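Local coordinates for protein myosin-17 (Arabidopsis thaliana, PDB 7KFL) that is a plant class XI myosin, probably an actin-based motor, whose globular tail binds cargo, at residues R44-E49 against R144-K149. Residues are numbered along the deposited sequence; the frame is centred on the assembly and turned at random.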
loop_
_atom_site.group_PDB
_atom_site.type_symbol
_atom_site.label_atom_id
_atom_site.label_comp_id
_atom_site.label_asym_id
_atom_site.label_seq_id
_atom_site.Cartn_x
_atom_site.Cartn_y
_atom_site.Cartn_z
ATOM N N ARG A 44 -5.958 13.681 -32.966
ATOM C CA ARG A 44 -6.145 12.275 -33.420
ATOM C C ARG A 44 -4.811 11.527 -33.280
ATOM O O ARG A 44 -4.465 10.758 -34.190
ATOM C CB ARG A 44 -6.687 12.242 -34.855
ATOM C CG ARG A 44 -7.990 13.005 -35.047
ATOM C CD ARG A 44 -8.377 13.149 -36.508
ATOM N NE ARG A 44 -8.604 11.865 -37.165
ATOM C CZ ARG A 44 -9.768 11.215 -37.219
ATOM N NH1 ARG A 44 -10.853 11.716 -36.649
ATOM N NH2 ARG A 44 -9.840 10.053 -37.848
ATOM N N SER A 45 -4.106 11.743 -32.163
ATOM C CA SER A 45 -2.762 11.180 -31.861
ATOM C C SER A 45 -2.858 9.675 -31.582
ATOM O O SER A 45 -1.819 8.992 -31.673
ATOM C CB SER A 45 -2.117 11.900 -30.705
ATOM O OG SER A 45 -1.795 13.235 -31.057
ATOM N N PHE A 46 -4.051 9.180 -31.244
ATOM C CA PHE A 46 -4.322 7.736 -31.027
ATOM C C PHE A 46 -4.320 7.001 -32.375
ATOM O O PHE A 46 -4.146 5.770 -32.368
ATOM C CB PHE A 46 -5.643 7.531 -30.278
ATOM C CG PHE A 46 -5.688 8.103 -28.882
ATOM C CD1 PHE A 46 -4.671 7.856 -27.971
ATOM C CD2 PHE A 46 -6.762 8.877 -28.467
ATOM C CE1 PHE A 46 -4.720 8.379 -26.687
ATOM C CE2 PHE A 46 -6.812 9.398 -27.182
ATOM C CZ PHE A 46 -5.791 9.148 -26.294
ATOM N N GLU A 47 -4.487 7.729 -33.487
ATOM C CA GLU A 47 -4.694 7.157 -34.846
ATOM C C GLU A 47 -3.470 7.374 -35.752
ATOM O O GLU A 47 -3.504 6.855 -36.884
ATOM C CB GLU A 47 -5.950 7.764 -35.474
ATOM C CG GLU A 47 -7.237 7.221 -34.884
ATOM C CD GLU A 47 -8.482 8.013 -35.243
ATOM O OE1 GLU A 47 -8.611 9.164 -34.766
ATOM O OE2 GLU A 47 -9.317 7.482 -36.004
ATOM N N VAL A 48 -2.434 8.092 -35.298
ATOM C CA VAL A 48 -1.179 8.305 -36.085
ATOM C C VAL A 48 -0.260 7.092 -35.893
ATOM O O VAL A 48 -0.214 6.552 -34.773
ATOM C CB VAL A 48 -0.456 9.617 -35.723
ATOM C CG1 VAL A 48 -1.363 10.819 -35.908
ATOM C CG2 VAL A 48 0.130 9.601 -34.320
ATOM N N GLU A 49 0.452 6.706 -36.953
ATOM C CA GLU A 49 1.321 5.500 -37.003
ATOM C C GLU A 49 2.651 5.786 -36.294
ATOM O O GLU A 49 3.318 4.810 -35.898
ATOM C CB GLU A 49 1.552 5.078 -38.455
ATOM C CG GLU A 49 0.274 4.722 -39.201
ATOM C CD GLU A 49 -0.276 3.328 -38.943
ATOM O OE1 GLU A 49 0.396 2.540 -38.246
ATOM O OE2 GLU A 49 -1.380 3.033 -39.447
ATOM N N ARG A 144 -15.876 7.919 -26.862
ATOM C CA ARG A 144 -16.120 7.145 -28.110
ATOM C C ARG A 144 -14.841 6.378 -28.470
ATOM O O ARG A 144 -13.751 6.980 -28.397
ATOM C CB ARG A 144 -16.588 8.070 -29.240
ATOM C CG ARG A 144 -15.619 9.192 -29.586
ATOM C CD ARG A 144 -16.255 10.282 -30.431
ATOM N NE ARG A 144 -15.445 11.494 -30.438
ATOM C CZ ARG A 144 -14.318 11.664 -31.129
ATOM N NH1 ARG A 144 -13.840 10.696 -31.895
ATOM N NH2 ARG A 144 -13.669 12.814 -31.049
ATOM N N GLN A 145 -14.983 5.097 -28.828
ATOM C CA GLN A 145 -13.860 4.163 -29.111
ATOM C C GLN A 145 -13.118 4.625 -30.370
ATOM O O GLN A 145 -13.793 5.013 -31.342
ATOM C CB GLN A 145 -14.379 2.736 -29.300
ATOM C CG GLN A 145 -15.060 2.151 -28.068
ATOM C CD GLN A 145 -14.169 1.209 -27.296
ATOM O OE1 GLN A 145 -14.150 0.003 -27.538
ATOM N NE2 GLN A 145 -13.427 1.750 -26.342
ATOM N N VAL A 146 -11.782 4.591 -30.338
ATOM C CA VAL A 146 -10.892 4.821 -31.517
ATOM C C VAL A 146 -9.969 3.603 -31.644
ATOM O O VAL A 146 -9.455 3.148 -30.605
ATOM C CB VAL A 146 -10.100 6.141 -31.399
ATOM C CG1 VAL A 146 -10.965 7.272 -30.859
ATOM C CG2 VAL A 146 -8.835 6.000 -30.562
ATOM N N GLU A 147 -9.795 3.076 -32.861
ATOM C CA GLU A 147 -8.848 1.964 -33.142
ATOM C C GLU A 147 -7.426 2.526 -33.035
ATOM O O GLU A 147 -6.963 3.162 -33.999
ATOM C CB GLU A 147 -9.141 1.314 -34.498
ATOM C CG GLU A 147 -10.451 0.541 -34.524
ATOM C CD GLU A 147 -10.609 -0.432 -35.682
ATOM O OE1 GLU A 147 -9.788 -1.366 -35.781
ATOM O OE2 GLU A 147 -11.551 -0.255 -36.483
ATOM N N ALA A 148 -6.791 2.321 -31.879
ATOM C CA ALA A 148 -5.468 2.877 -31.510
ATOM C C ALA A 148 -4.376 2.241 -32.375
ATOM O O ALA A 148 -4.394 1.006 -32.537
ATOM C CB ALA A 148 -5.205 2.642 -30.045
ATOM N N LYS A 149 -3.465 3.064 -32.903
ATOM C CA LYS A 149 -2.246 2.621 -33.628
ATOM C C LYS A 149 -1.157 2.309 -32.596
ATOM O O LYS A 149 -1.408 2.510 -31.397
ATOM C CB LYS A 149 -1.822 3.685 -34.644
ATOM C CG LYS A 149 -2.827 3.952 -35.759
ATOM C CD LYS A 149 -3.158 2.734 -36.604
ATOM C CE LYS A 149 -4.164 3.023 -37.699
ATOM N NZ LYS A 149 -5.543 3.122 -37.163
#
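F46 and K149 join the two backbones through one bond: K149 N donates to F46 O over 2.8 Å, nearly straight at 168° at the hydrogen, while the parts 46-49 and 146-149 point about 32° apart. The same carbonyl oxygen also takes a CA-H...O contact from A148 CA at 3.3 Å, so A148 and K149, the two residues just ahead of helix 150-186, both point a hydrogen at it. F46 O is offered from within a type I turn, R44 to E47, closed by E47 N on R44 O; R44, the first residue past helix 31-43 to leave helical geometry, has positive phi and starts the turn. K149 is the N-cap residue of helix 150-186, and strand 146-147 before it pairs in parallel with strand 92-93; the contact therefore ties the link between helices 31-43 and 53-65 to the start of a long helix of the globular tail. V146 meets F46 with one methyl, CG2 lying 3.6 Å from F46 CB and obliquely off the ring, which goes on to pack among Y37, L40, F54 and L92. K149 lays its aliphatic chain along the backbone of 47-48, with CG 3.2 Å from E47 O and CB beside V48 O; bends at chi2 (-59°) and again at chi4 fold its amine back toward the preceding strand 146-147, where NZ makes a weak bond to E147 O. E49, itself bent at chi2, brings OE2 to 3.3 Å from K149 CE. E49 OE2 and K149 NZ stay 4.7 Å apart, too far for a salt bridge. With K149 cut back to an alanine, the E47 carbonyl would probably lose the CG packed on it and the E49 carboxylate its nearby positive charge. E47 instead turns its carboxylate to R44: OE1 sits over the centre of one guanidinium face, and E47 OE2 lies 3.2 Å from R44 NH2, well out of the guanidinium plane, a pairing of charge with no N-H aimed at the oxygen.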